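Long-range contacts in subclass B3 metallo-beta-lactamase (Sphingobium indicum, PDB 7LUU), which probably hydrolyses beta-lactam antibiotics at an active site that holds two zinc ions: residues Y69-L80 / M100-F110; R189-T197 / S204-C212. One frame throughout, in Å; residues are numbered along the deposited sequence.

Contact 1 of 2, residues Y69-L80 / M100-F110; sequences YLVGFAGLSVAL and MILSNVRKLGF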
# COMPACT_ATOMS: atom_id res chain seq x y z
N TYR A 69 2.41 3.29 13.96
CA TYR A 69 2.79 4.67 13.64
C TYR A 69 2.67 4.96 12.15
O TYR A 69 2.69 4.08 11.31
CB TYR A 69 4.26 4.94 14.02
CG TYR A 69 4.58 4.63 15.45
CD1 TYR A 69 4.80 3.31 15.87
CD2 TYR A 69 4.67 5.65 16.38
CE1 TYR A 69 5.14 3.02 17.23
CE2 TYR A 69 5.00 5.36 17.73
CZ TYR A 69 5.24 4.06 18.14
OH TYR A 69 5.55 3.78 19.48
N LEU A 70 2.66 6.25 11.84
CA LEU A 70 2.81 6.73 10.46
C LEU A 70 4.15 7.39 10.27
O LEU A 70 4.55 8.27 11.07
CB LEU A 70 1.72 7.75 10.13
CG LEU A 70 0.36 7.03 10.03
CD1 LEU A 70 -0.79 8.01 9.84
CD2 LEU A 70 0.31 5.87 8.97
N VAL A 71 4.85 7.00 9.21
CA VAL A 71 6.18 7.58 8.92
C VAL A 71 6.28 8.03 7.46
O VAL A 71 7.37 8.27 6.93
CB VAL A 71 7.32 6.61 9.24
CG1 VAL A 71 7.42 6.43 10.77
CG2 VAL A 71 7.16 5.25 8.50
N GLY A 72 5.13 8.18 6.81
CA GLY A 72 5.06 8.61 5.43
C GLY A 72 4.90 10.11 5.25
O GLY A 72 5.60 10.91 5.92
N PHE A 73 4.14 10.50 4.24
CA PHE A 73 4.15 11.88 3.70
C PHE A 73 2.72 12.37 3.53
O PHE A 73 1.77 11.60 3.69
CB PHE A 73 4.87 11.90 2.35
CG PHE A 73 6.21 11.24 2.43
CD1 PHE A 73 7.29 11.98 2.88
CD2 PHE A 73 6.38 9.85 2.20
CE1 PHE A 73 8.53 11.38 3.01
CE2 PHE A 73 7.63 9.27 2.37
CZ PHE A 73 8.70 10.00 2.77
N ALA A 74 2.56 13.64 3.08
CA ALA A 74 1.22 14.17 2.96
C ALA A 74 0.41 13.40 1.95
O ALA A 74 -0.80 13.23 2.11
CB ALA A 74 1.27 15.66 2.61
N GLY A 75 1.05 12.93 0.89
CA GLY A 75 0.29 12.29 -0.19
C GLY A 75 0.46 10.78 -0.32
O GLY A 75 -0.19 10.16 -1.19
N LEU A 76 1.29 10.16 0.53
CA LEU A 76 1.57 8.70 0.42
C LEU A 76 1.76 8.18 1.82
O LEU A 76 2.65 8.62 2.56
CB LEU A 76 2.85 8.46 -0.43
CG LEU A 76 2.77 8.87 -1.91
CD1 LEU A 76 4.13 8.84 -2.58
CD2 LEU A 76 1.81 7.90 -2.62
N SER A 77 0.96 7.18 2.16
CA SER A 77 1.03 6.61 3.50
C SER A 77 2.12 5.56 3.58
O SER A 77 2.25 4.71 2.69
CB SER A 77 -0.30 5.94 3.87
OG SER A 77 -1.35 6.93 3.83
N VAL A 78 2.88 5.61 4.68
CA VAL A 78 3.82 4.53 5.04
C VAL A 78 3.61 4.26 6.53
O VAL A 78 3.66 5.20 7.34
CB VAL A 78 5.30 4.95 4.78
CG1 VAL A 78 6.27 3.80 5.18
CG2 VAL A 78 5.48 5.40 3.30
N ALA A 79 3.35 3.00 6.90
CA ALA A 79 3.11 2.67 8.32
C ALA A 79 4.30 1.95 8.91
O ALA A 79 5.10 1.35 8.20
CB ALA A 79 1.87 1.78 8.48
N LEU A 80 4.42 2.00 10.24
CA LEU A 80 5.50 1.33 10.99
C LEU A 80 4.83 0.67 12.19
O LEU A 80 4.06 1.32 12.91
CB LEU A 80 6.58 2.33 11.46
CG LEU A 80 7.62 1.64 12.32
CD1 LEU A 80 8.59 0.89 11.35
CD2 LEU A 80 8.35 2.78 13.06
N MET A 100 14.08 9.49 3.53
CA MET A 100 13.13 10.28 4.33
C MET A 100 12.35 9.37 5.26
O MET A 100 12.13 9.70 6.42
CB MET A 100 12.21 11.05 3.35
CG MET A 100 12.96 11.89 2.20
SD MET A 100 11.69 12.35 0.98
CE MET A 100 12.75 13.12 -0.25
N ILE A 101 11.96 8.18 4.77
CA ILE A 101 11.27 7.21 5.63
C ILE A 101 12.16 6.78 6.79
O ILE A 101 11.71 6.74 7.96
CB ILE A 101 10.84 5.98 4.80
CG1 ILE A 101 9.70 6.44 3.89
CG2 ILE A 101 10.28 4.84 5.73
CD1 ILE A 101 9.41 5.41 2.72
N LEU A 102 13.41 6.43 6.49
CA LEU A 102 14.30 5.96 7.55
C LEU A 102 14.55 7.09 8.57
O LEU A 102 14.62 6.84 9.77
CB LEU A 102 15.63 5.48 6.94
CG LEU A 102 15.58 4.27 5.99
CD1 LEU A 102 16.89 4.05 5.20
CD2 LEU A 102 15.14 3.09 6.77
N SER A 103 14.70 8.32 8.09
CA SER A 103 14.79 9.45 9.00
C SER A 103 13.57 9.53 9.93
O SER A 103 13.71 9.80 11.13
CB SER A 103 14.95 10.75 8.20
OG SER A 103 15.00 11.87 9.08
N ASN A 104 12.37 9.37 9.37
CA ASN A 104 11.16 9.42 10.18
C ASN A 104 11.15 8.29 11.21
O ASN A 104 10.68 8.47 12.35
CB ASN A 104 9.94 9.36 9.28
CG ASN A 104 9.63 10.70 8.63
OD1 ASN A 104 10.16 11.76 9.06
ND2 ASN A 104 8.80 10.69 7.60
N VAL A 105 11.63 7.11 10.82
CA VAL A 105 11.69 5.98 11.76
C VAL A 105 12.60 6.35 12.94
O VAL A 105 12.27 6.14 14.11
CB VAL A 105 12.21 4.73 11.01
CG1 VAL A 105 12.48 3.60 11.96
CG2 VAL A 105 11.14 4.27 10.01
N ARG A 106 13.74 6.97 12.63
CA ARG A 106 14.66 7.42 13.67
C ARG A 106 14.08 8.53 14.53
O ARG A 106 14.37 8.59 15.75
CB ARG A 106 15.96 7.88 13.00
CG ARG A 106 16.80 6.70 12.51
CD ARG A 106 18.15 7.26 11.99
NE ARG A 106 18.92 6.15 11.47
CZ ARG A 106 19.06 5.91 10.17
NH1 ARG A 106 19.75 4.85 9.78
NH2 ARG A 106 18.54 6.76 9.29
N LYS A 107 13.28 9.43 13.94
CA LYS A 107 12.70 10.52 14.74
C LYS A 107 11.79 9.98 15.82
O LYS A 107 11.66 10.59 16.89
CB LYS A 107 11.91 11.45 13.85
CG LYS A 107 12.71 12.30 12.93
CD LYS A 107 11.78 13.10 11.99
CE LYS A 107 12.64 14.11 11.21
NZ LYS A 107 11.79 14.96 10.35
N LEU A 108 11.15 8.84 15.57
CA LEU A 108 10.30 8.17 16.55
C LEU A 108 11.10 7.41 17.60
O LEU A 108 10.48 6.82 18.50
CB LEU A 108 9.35 7.19 15.86
CG LEU A 108 8.28 7.84 14.94
CD1 LEU A 108 7.46 6.70 14.27
CD2 LEU A 108 7.33 8.68 15.83
N GLY A 109 12.42 7.33 17.46
CA GLY A 109 13.28 6.65 18.41
C GLY A 109 13.60 5.23 18.06
O GLY A 109 14.13 4.51 18.91
N PHE A 110 13.34 4.81 16.82
CA PHE A 110 13.57 3.42 16.43
C PHE A 110 14.83 3.31 15.57
O PHE A 110 15.26 4.28 14.91
CB PHE A 110 12.35 2.91 15.63
CG PHE A 110 11.08 2.76 16.46
CD1 PHE A 110 10.97 1.74 17.37
CD2 PHE A 110 10.00 3.57 16.22
CE1 PHE A 110 9.83 1.56 18.12
CE2 PHE A 110 8.82 3.42 16.99
CZ PHE A 110 8.75 2.44 17.93
O HOH W 1 7.42 13.09 6.13

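Contact 2 of 2, residues R189-T197 / S204-C212; sequences RASITAHAT and SMTWSWNAC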
# COMPACT_ATOMS: atom_id res chain seq x y z
N ARG A 189 4.39 -9.85 19.25
CA ARG A 189 3.05 -10.06 19.76
C ARG A 189 1.99 -9.70 18.74
O ARG A 189 0.80 -9.81 19.07
CB ARG A 189 2.81 -9.25 21.05
CG ARG A 189 2.90 -7.76 20.86
CD ARG A 189 2.32 -7.00 22.06
NE ARG A 189 2.90 -7.39 23.35
CZ ARG A 189 2.22 -8.01 24.32
NH1 ARG A 189 2.82 -8.32 25.46
NH2 ARG A 189 0.94 -8.31 24.15
N ALA A 190 2.39 -9.30 17.51
CA ALA A 190 1.51 -8.81 16.46
C ALA A 190 1.10 -9.92 15.50
O ALA A 190 1.82 -10.90 15.33
CB ALA A 190 2.17 -7.70 15.65
N SER A 191 -0.09 -9.77 14.91
CA SER A 191 -0.66 -10.73 13.96
C SER A 191 -1.20 -9.89 12.83
O SER A 191 -2.18 -9.15 13.02
CB SER A 191 -1.77 -11.58 14.55
OG SER A 191 -1.20 -12.36 15.59
N ILE A 192 -0.61 -10.00 11.64
CA ILE A 192 -1.03 -9.16 10.52
C ILE A 192 -1.67 -10.05 9.46
O ILE A 192 -1.02 -10.95 8.93
CB ILE A 192 0.17 -8.41 9.95
CG1 ILE A 192 0.82 -7.56 11.10
CG2 ILE A 192 -0.28 -7.50 8.80
CD1 ILE A 192 2.29 -7.15 10.77
N THR A 193 -2.89 -9.73 9.04
CA THR A 193 -3.54 -10.57 8.05
C THR A 193 -3.46 -9.92 6.67
O THR A 193 -3.70 -8.72 6.53
CB THR A 193 -5.00 -10.86 8.40
OG1 THR A 193 -5.06 -11.53 9.67
CG2 THR A 193 -5.65 -11.73 7.33
N ALA A 194 -3.14 -10.73 5.65
CA ALA A 194 -3.12 -10.26 4.24
C ALA A 194 -4.51 -10.46 3.63
O ALA A 194 -5.12 -11.54 3.80
CB ALA A 194 -2.08 -11.09 3.46
N HIS A 195 -5.02 -9.45 2.92
CA HIS A 195 -6.31 -9.58 2.22
C HIS A 195 -6.10 -9.18 0.77
O HIS A 195 -5.77 -8.03 0.50
CB HIS A 195 -7.40 -8.69 2.82
CG HIS A 195 -7.54 -8.86 4.29
ND1 HIS A 195 -8.36 -9.80 4.88
CD2 HIS A 195 -6.92 -8.20 5.30
CE1 HIS A 195 -8.28 -9.68 6.20
NE2 HIS A 195 -7.41 -8.72 6.49
N ALA A 196 -6.36 -10.09 -0.14
CA ALA A 196 -6.30 -9.69 -1.56
C ALA A 196 -7.37 -8.66 -1.83
O ALA A 196 -8.57 -8.93 -1.60
CB ALA A 196 -6.52 -10.90 -2.46
N THR A 197 -6.98 -7.49 -2.41
CA THR A 197 -8.01 -6.46 -2.71
C THR A 197 -7.72 -5.96 -4.13
O THR A 197 -7.26 -4.84 -4.33
CB THR A 197 -8.03 -5.32 -1.69
OG1 THR A 197 -6.69 -4.86 -1.44
CG2 THR A 197 -8.66 -5.82 -0.38
N SER A 204 -2.97 -6.15 -5.94
CA SER A 204 -3.14 -5.20 -4.84
C SER A 204 -3.59 -5.92 -3.57
O SER A 204 -4.44 -6.85 -3.62
CB SER A 204 -4.17 -4.14 -5.22
OG SER A 204 -3.62 -3.28 -6.26
N MET A 205 -3.08 -5.45 -2.43
CA MET A 205 -3.27 -6.21 -1.19
C MET A 205 -3.41 -5.24 -0.03
O MET A 205 -2.68 -4.24 0.05
CB MET A 205 -2.10 -7.19 -0.95
CG MET A 205 -2.29 -8.04 0.38
SD MET A 205 -1.35 -9.61 0.19
CE MET A 205 -2.69 -10.65 -0.43
N THR A 206 -4.32 -5.56 0.89
CA THR A 206 -4.64 -4.78 2.08
C THR A 206 -4.19 -5.58 3.30
O THR A 206 -4.20 -6.80 3.30
CB THR A 206 -6.16 -4.53 2.08
OG1 THR A 206 -6.46 -3.62 1.03
CG2 THR A 206 -6.70 -3.99 3.45
N TRP A 207 -3.75 -4.87 4.34
CA TRP A 207 -3.20 -5.49 5.54
C TRP A 207 -4.01 -5.07 6.75
O TRP A 207 -4.27 -3.88 6.91
CB TRP A 207 -1.73 -4.99 5.70
CG TRP A 207 -0.93 -5.16 4.41
CD1 TRP A 207 -0.74 -4.22 3.40
CD2 TRP A 207 -0.36 -6.38 3.94
NE1 TRP A 207 0.00 -4.79 2.37
CE2 TRP A 207 0.22 -6.12 2.66
CE3 TRP A 207 -0.27 -7.69 4.49
CZ2 TRP A 207 0.91 -7.10 1.94
CZ3 TRP A 207 0.42 -8.63 3.79
CH2 TRP A 207 1.00 -8.34 2.51
N SER A 208 -4.28 -6.02 7.68
CA SER A 208 -4.99 -5.65 8.88
C SER A 208 -4.32 -6.24 10.12
O SER A 208 -3.72 -7.33 10.08
CB SER A 208 -6.47 -6.12 8.82
OG SER A 208 -6.52 -7.57 8.80
N TRP A 209 -4.47 -5.52 11.23
CA TRP A 209 -3.92 -6.03 12.46
C TRP A 209 -4.51 -5.25 13.62
O TRP A 209 -5.05 -4.16 13.46
CB TRP A 209 -2.37 -5.89 12.43
CG TRP A 209 -1.89 -4.43 12.54
CD1 TRP A 209 -1.46 -3.74 13.66
CD2 TRP A 209 -1.81 -3.49 11.44
NE1 TRP A 209 -1.11 -2.44 13.32
CE2 TRP A 209 -1.27 -2.28 11.97
CE3 TRP A 209 -2.08 -3.59 10.09
CZ2 TRP A 209 -1.09 -1.12 11.18
CZ3 TRP A 209 -1.87 -2.42 9.26
CH2 TRP A 209 -1.38 -1.21 9.84
N ASN A 210 -4.36 -5.81 14.83
CA ASN A 210 -4.77 -5.14 16.07
C ASN A 210 -3.60 -4.37 16.69
O ASN A 210 -2.46 -4.85 16.71
CB ASN A 210 -5.24 -6.18 17.08
CG ASN A 210 -6.72 -6.52 16.95
OD1 ASN A 210 -7.44 -5.91 16.15
ND2 ASN A 210 -7.20 -7.48 17.77
N ALA A 211 -3.90 -3.16 17.17
CA ALA A 211 -2.99 -2.34 17.96
C ALA A 211 -3.64 -2.10 19.30
O ALA A 211 -4.86 -1.85 19.36
CB ALA A 211 -2.66 -1.01 17.25
N CYS A 212 -2.87 -2.26 20.38
CA CYS A 212 -3.47 -2.21 21.70
C CYS A 212 -2.78 -1.17 22.57
O CYS A 212 -1.58 -0.95 22.44
CB CYS A 212 -3.39 -3.58 22.42
SG CYS A 212 -4.19 -4.89 21.41
O HOH W 2 -3.67 -8.49 15.18
O HOH W 3 -1.57 -7.47 16.03

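Contact 1 of 2, residues Y69-L80 / M100-F110
N104 meets V71 at the middle of this contact, where a helix packs on a beta hairpin. Followed outward, the asparagine starts apolar: its CB lies 3.8 Å from CB of V71. A chi1 of -79° sets CG anti to the carbonyl carbon, beside the backbone N, and only the next atom, ND2, closes on V71 O, at 2.9 Å in a nearly straight bond (169°). The oxygen lies almost in the amide plane of N104, whereas the nitrogen approaches from above the carbonyl plane. ND2 also donates to a water that lies within hydrogen-bonding distance of G72 O; both amide hydrogens are thus used, which should hold the group's rotation. Around this polar centre, CD1 of L108 touches V71 CG1 at 3.5 Å and also packs against the Y69 ring. F110 presents its edge to one face of Y69 in an offset edge-to-face pair (planes at 75°), and its CD2 meets L80 CD2 at 3.7 Å. I101 touches F73 CE2 through CG1 and V78 CG2 through CD1. SD of M100 makes an oblique Met-aromatic contact with F73. The chemistry implies an otherwise apolar helix-on-hairpin interface in which one side-chain amide satisfies a buried carbonyl.

Contact 2 of 2, residues R189-T197 / S204-C212
A beta hairpin of the six-stranded sheet pairs strands 190-196 and 205-212, antiparallel and with axes 4.6 Å apart at closest approach. T193 with S208 and H195 with T206 are hydrogen-bonded pairs, and A194 with W207 is a non-hydrogen-bonded one; T197 N to S204 O, 2.9 Å, extends the pairing toward the connecting loop, which carries the zinc ligand H200. On the face bearing T193, H195, T206 and S208, the imidazole of H195 leans diagonally across to S208. Its NE2 and S208 OG share a near-straight hydrogen bond (2.7 Å, 165°) in which either could donate. OG sits in the ring plane, brought there by a first torsion of 66° that sets it between the backbone N and the carbonyl carbon. Nearer the loop, T197 OG1 and T206 OG1 share a hydrogen bond of 2.8 Å, and both oxygens also bond to S224. The other face is apolar. A194 CB rests 3.5 Å from W207 CZ3 and 3.7 Å from M205 SD, while M205 CG lies over one face of the W207 indole, toward its rim. I192 CG1 runs beside W209 CB at 3.8 Å. Farther along, two waters replace direct backbone bonds, one joining S191 O to N210 N, the other S191 N to N210 O. H195 and T197 pack on helix 242-257, and I192 and W209 on I81 of the other sheet, the layering of the alpha-beta/beta-alpha sandwich of metallo-beta-lactamases.

Overall arrangement
From the N terminus, the chain first runs through the hairpin of 69-80, continues through strand 87-90 and returns in helix 98-107, where contact 1 closes a loop of 19 residues against the seven-stranded sheet. It then passes the zinc ligands E122, H124, D126 and H127 before contact 2 closes a tighter loop of six residues around H200, in the six-stranded sheet. The contacts therefore follow in series, neither nested nor crossed. Contact 1 fastens a helix to one sheet, and contact 2 pairs two strands of the other. Their centres lie 18 Å apart and they do not touch, but I81 packs on I192 and W209, so strand 79-82, which begins in contact 1, lies against the hairpin of contact 2.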